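Local coordinates for protein accelerated cell death 11 (Arabidopsis thaliana, PDB 4NT1) that transfers ceramide-1-phosphate and phytoceramide-1-phosphate selectively between membranes, and belongs to the glycolipid transfer protein family, at residues 42-45 with 46-49; 169-172 with 173-177. All coordinates share one frame; numbering follows the deposited sequence. Where two conformers were deposited one is given.

Contact 1 (42-45 with 46-49); sequences SLVS and PLFG
Val44 and Leu47 meet one turn apart on the buried side of helix 34-51. Val44 CG1 lies 3.9 Å from Leu47 CD1, the two branches meeting at an oblique angle. Val44 puts CG1 anti to its own N (chi1 174°), which leaves that methyl beside the carbonyl carbon and facing the next turn. Val44 CG1 also lies 4.3 Å from Phe48 CE2, a looser contact. The Phe48 ring also turns an edge to the backbone, with CD2 3.6 Å from Ser45 O.

The backbone beneath is irregular. Pro46 has no N-H to give to Ser42 O. Its CD lies there instead, with Pro46 CD 3.5 Å from Ser42 O and 3.4 Å from Leu43 O. The helix kinks here. Leu47 N bonds to Val44 O at 2.9 Å, and Phe48 N bonds to Ser45 O at 3.3 Å. Both are i to i+3 bonds, and each donor sits above the carbonyl plane. Ser45 O does not bond Gly49 N directly. A water accepts weakly from Gly49 N and donates to Ser45 O, 2.8 Å away, so it bridges the opened turn.

Tyr62 of helix 57-63 meets the Phe48 ring at about 45°. Val112 of helix 98-121 touches Val44, Leu47 and Phe48. The whole is a proline-kinked helix, hydrated at the kink, packed within the all-helical GLTP fold.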
loop_
_atom_site.group_PDB
_atom_site.type_symbol
_atom_site.label_atom_id
_atom_site.label_comp_id
_atom_site.label_asym_id
_atom_site.label_seq_id
_atom_site.Cartn_x
_atom_site.Cartn_y
_atom_site.Cartn_z
ATOM N N SER A 42 -3.177 3.732 6.959
ATOM C CA SER A 42 -2.235 4.215 7.961
ATOM C C SER A 42 -1.665 3.069 8.797
ATOM O O SER A 42 -0.566 3.172 9.330
ATOM C CB SER A 42 -2.870 5.288 8.848
ATOM O OG SER A 42 -1.900 5.890 9.689
ATOM N N LEU A 43 -2.395 1.963 8.889
ATOM C CA LEU A 43 -1.872 0.808 9.625
ATOM C C LEU A 43 -0.686 0.179 8.899
ATOM O O LEU A 43 0.157 -0.484 9.510
ATOM C CB LEU A 43 -2.960 -0.236 9.860
ATOM C CG LEU A 43 -4.147 0.215 10.716
ATOM C CD1 LEU A 43 -5.239 -0.863 10.725
ATOM C CD2 LEU A 43 -3.702 0.562 12.135
ATOM N N VAL A 44 -0.634 0.386 7.589
ATOM C CA VAL A 44 0.442 -0.147 6.761
ATOM C C VAL A 44 1.699 0.735 6.801
ATOM O O VAL A 44 2.814 0.246 6.627
ATOM C CB VAL A 44 -0.030 -0.295 5.296
ATOM C CG1 VAL A 44 1.127 -0.700 4.393
ATOM C CG2 VAL A 44 -1.168 -1.312 5.197
ATOM N N SER A 45 1.523 2.029 7.054
ATOM C CA SER A 45 2.656 2.967 6.980
ATOM C C SER A 45 3.932 2.515 7.707
ATOM O O SER A 45 5.030 2.651 7.167
ATOM C CB SER A 45 2.250 4.367 7.463
ATOM O OG SER A 45 1.254 4.921 6.627
ATOM N N PRO A 46 3.805 2.000 8.939
ATOM C CA PRO A 46 5.034 1.686 9.680
ATOM C C PRO A 46 5.829 0.527 9.089
ATOM O O PRO A 46 6.997 0.370 9.433
ATOM C CB PRO A 46 4.521 1.315 11.085
ATOM C CG PRO A 46 3.135 1.902 11.164
ATOM C CD PRO A 46 2.597 1.816 9.768
ATOM N N LEU A 47 5.231 -0.270 8.209
ATOM C CA LEU A 47 5.976 -1.364 7.599
ATOM C C LEU A 47 7.178 -0.859 6.801
ATOM O O LEU A 47 8.226 -1.501 6.780
ATOM C CB LEU A 47 5.083 -2.218 6.695
ATOM C CG LEU A 47 3.872 -2.896 7.328
ATOM C CD1 LEU A 47 3.047 -3.588 6.250
ATOM C CD2 LEU A 47 4.283 -3.889 8.420
ATOM N N PHE A 48 7.032 0.284 6.136
ATOM C CA PHE A 48 8.126 0.790 5.310
ATOM C C PHE A 48 9.345 1.119 6.165
ATOM O O PHE A 48 10.480 0.844 5.774
ATOM C CB PHE A 48 7.687 1.993 4.480
ATOM C CG PHE A 48 6.664 1.655 3.438
ATOM C CD1 PHE A 48 7.043 1.084 2.236
ATOM C CD2 PHE A 48 5.320 1.898 3.666
ATOM C CE1 PHE A 48 6.105 0.767 1.277
ATOM C CE2 PHE A 48 4.374 1.578 2.716
ATOM C CZ PHE A 48 4.770 1.012 1.514
ATOM N N GLY A 49 9.102 1.683 7.345
ATOM C CA GLY A 49 10.178 2.005 8.260
ATOM C C GLY A 49 10.873 0.741 8.723
ATOM O O GLY A 49 12.089 0.725 8.901
HETATM O O HOH W 1 7.334 3.904 8.046
#

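Contact 2 (169-172 with 173-177); sequences LKED and EAAAK
Asp172 accepts two hydrogen bonds, from Ala175 N and Ala176 N, at the start of helix 173-199. The side-chain one joins Ala175 N to Asp172 OD1, at 3.0 Å and nearly straight (172° at the hydrogen). The donor meets OD1 nearly in line with its C-O bond. Asp172 CG sits between its backbone N and carbonyl carbon (chi1 56°), and this brings the carboxylate back over the first turn. The main-chain bond joins Ala176 N to Asp172 O at 2.9 Å, the first i to i+4 bond of the helix. One residue thus takes up two N-H groups of the opening turn. Its negative charge would also suit the positive end of the helix dipole.

Asp172 is therefore the N-cap. The turn before it ends helix 162-168 in a Schellman motif, where Lys170 has positive phi. The chain passes from the end of one helix to the cap of the next in a few residues. This is a compact helix-to-helix connection.

Van der Waals contacts of the alanine methyls close the corner. Glu171 CB rests on Ala176 CB at 3.9 Å. Ala176 CB also lies 3.2 Å from Asp172 O. The Glu171 chain bends at chi2 (-73°), and its carboxylate reaches Ala175, with Glu171 OE1 3.3 Å from Ala175 CB. Asp172 OD1 lies 3.5 Å from the same Ala175 CB, so that methyl has a carboxylate oxygen of each acid close by. Leu166 of helix 162-168 touches both Ala176 and Glu173.

Salt bridges tie the two glutamates to other helices. Glu171 OE2 pairs with Arg12 NE of helix 10-25, and Ala175 also touches that arginine. Glu173 OE2 pairs with Arg162 NE at the start of helix 162-168.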
loop_
_atom_site.group_PDB
_atom_site.type_symbol
_atom_site.label_atom_id
_atom_site.label_comp_id
_atom_site.label_asym_id
_atom_site.label_seq_id
_atom_site.Cartn_x
_atom_site.Cartn_y
_atom_site.Cartn_z
ATOM N N LEU A 169 7.087 -7.509 14.085
ATOM C CA LEU A 169 5.640 -7.634 13.890
ATOM C C LEU A 169 4.975 -8.527 14.944
ATOM O O LEU A 169 3.765 -8.736 14.914
ATOM C CB LEU A 169 5.333 -8.169 12.493
ATOM C CG LEU A 169 5.988 -7.381 11.356
ATOM C CD1 LEU A 169 5.817 -8.113 10.034
ATOM C CD2 LEU A 169 5.434 -5.965 11.291
ATOM N N LYS A 170 5.774 -9.060 15.859
ATOM C CA LYS A 170 5.249 -9.843 16.973
ATOM C C LYS A 170 4.523 -11.114 16.522
ATOM O O LYS A 170 3.485 -11.463 17.077
ATOM C CB LYS A 170 4.298 -8.980 17.814
ATOM C CG LYS A 170 4.888 -7.649 18.261
ATOM C CD LYS A 170 6.033 -7.860 19.237
ATOM C CE LYS A 170 6.600 -6.535 19.732
ATOM N NZ LYS A 170 7.666 -6.733 20.761
ATOM N N GLU A 171 5.066 -11.803 15.520
ATOM C CA GLU A 171 4.465 -13.045 15.029
ATOM C C GLU A 171 5.528 -14.114 14.792
ATOM O O GLU A 171 6.686 -13.791 14.550
ATOM C CB GLU A 171 3.726 -12.798 13.711
ATOM C CG GLU A 171 2.619 -11.741 13.758
ATOM C CD GLU A 171 1.378 -12.218 14.490
ATOM O OE1 GLU A 171 1.370 -13.380 14.950
ATOM O OE2 GLU A 171 0.410 -11.431 14.604
ATOM N N ASP A 172 5.140 -15.386 14.834
ATOM C CA ASP A 172 6.029 -16.435 14.346
ATOM C C ASP A 172 5.715 -16.722 12.877
ATOM O O ASP A 172 4.765 -16.163 12.328
ATOM C CB ASP A 172 5.970 -17.706 15.209
ATOM C CG ASP A 172 4.571 -18.273 15.337
ATOM O OD1 ASP A 172 3.786 -18.195 14.367
ATOM O OD2 ASP A 172 4.259 -18.817 16.418
ATOM N N GLU A 173 6.516 -17.570 12.241
ATOM C CA GLU A 173 6.351 -17.839 10.813
ATOM C C GLU A 173 4.925 -18.270 10.474
ATOM O O GLU A 173 4.317 -17.727 9.558
ATOM C CB GLU A 173 7.363 -18.877 10.311
ATOM C CG GLU A 173 8.769 -18.327 10.051
ATOM C CD GLU A 173 8.926 -17.679 8.676
ATOM O OE1 GLU A 173 7.949 -17.681 7.892
ATOM O OE2 GLU A 173 10.033 -17.172 8.375
ATOM N N ALA A 174 4.386 -19.235 11.213
ATOM C CA ALA A 174 3.059 -19.761 10.894
ATOM C C ALA A 174 1.974 -18.681 10.906
ATOM O O ALA A 174 1.196 -18.568 9.955
ATOM C CB ALA A 174 2.688 -20.910 11.833
ATOM N N ALA A 175 1.922 -17.900 11.982
ATOM C CA ALA A 175 0.896 -16.864 12.144
ATOM C C ALA A 175 1.105 -15.727 11.148
ATOM O O ALA A 175 0.148 -15.172 10.607
ATOM C CB ALA A 175 0.912 -16.322 13.554
ATOM N N ALA A 176 2.363 -15.364 10.939
ATOM C CA ALA A 176 2.695 -14.312 9.987
ATOM C C ALA A 176 2.262 -14.720 8.575
ATOM O O ALA A 176 1.708 -13.914 7.827
ATOM C CB ALA A 176 4.191 -14.004 10.038
ATOM N N LYS A 177 2.492 -15.976 8.208
ATOM C CA LYS A 177 2.050 -16.438 6.893
ATOM C C LYS A 177 0.538 -16.282 6.750
ATOM O O LYS A 177 0.040 -15.838 5.716
ATOM C CB LYS A 177 2.447 -17.897 6.659
ATOM C CG LYS A 177 2.177 -18.398 5.247
ATOM C CD LYS A 177 2.592 -19.869 5.123
ATOM C CE LYS A 177 2.499 -20.369 3.693
ATOM N NZ LYS A 177 2.875 -21.815 3.621
#

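Overall arrangement
Contact 1 comes first in the chain and contact 2 follows much later, yet the two meet in space. Their centres are about 17 Å apart, and Leu47 CD2 packs on Leu169 CD2 at 3.7 Å. This leucine pair joins helix 34-51 to the turn that leads into helix 173-199. Helix 10-25 is a shared neighbour, touching Leu43 and Val44 in contact 1 and Leu169 and Ala175 in contact 2. Contact 1 lies nearer the lipid headgroup site. The side chain of Phe48 is about 8 Å from that of Asp61 and about 9 Å from that of His144, both ceramide-1-phosphate-binding residues. Contact 2 lies away from that site.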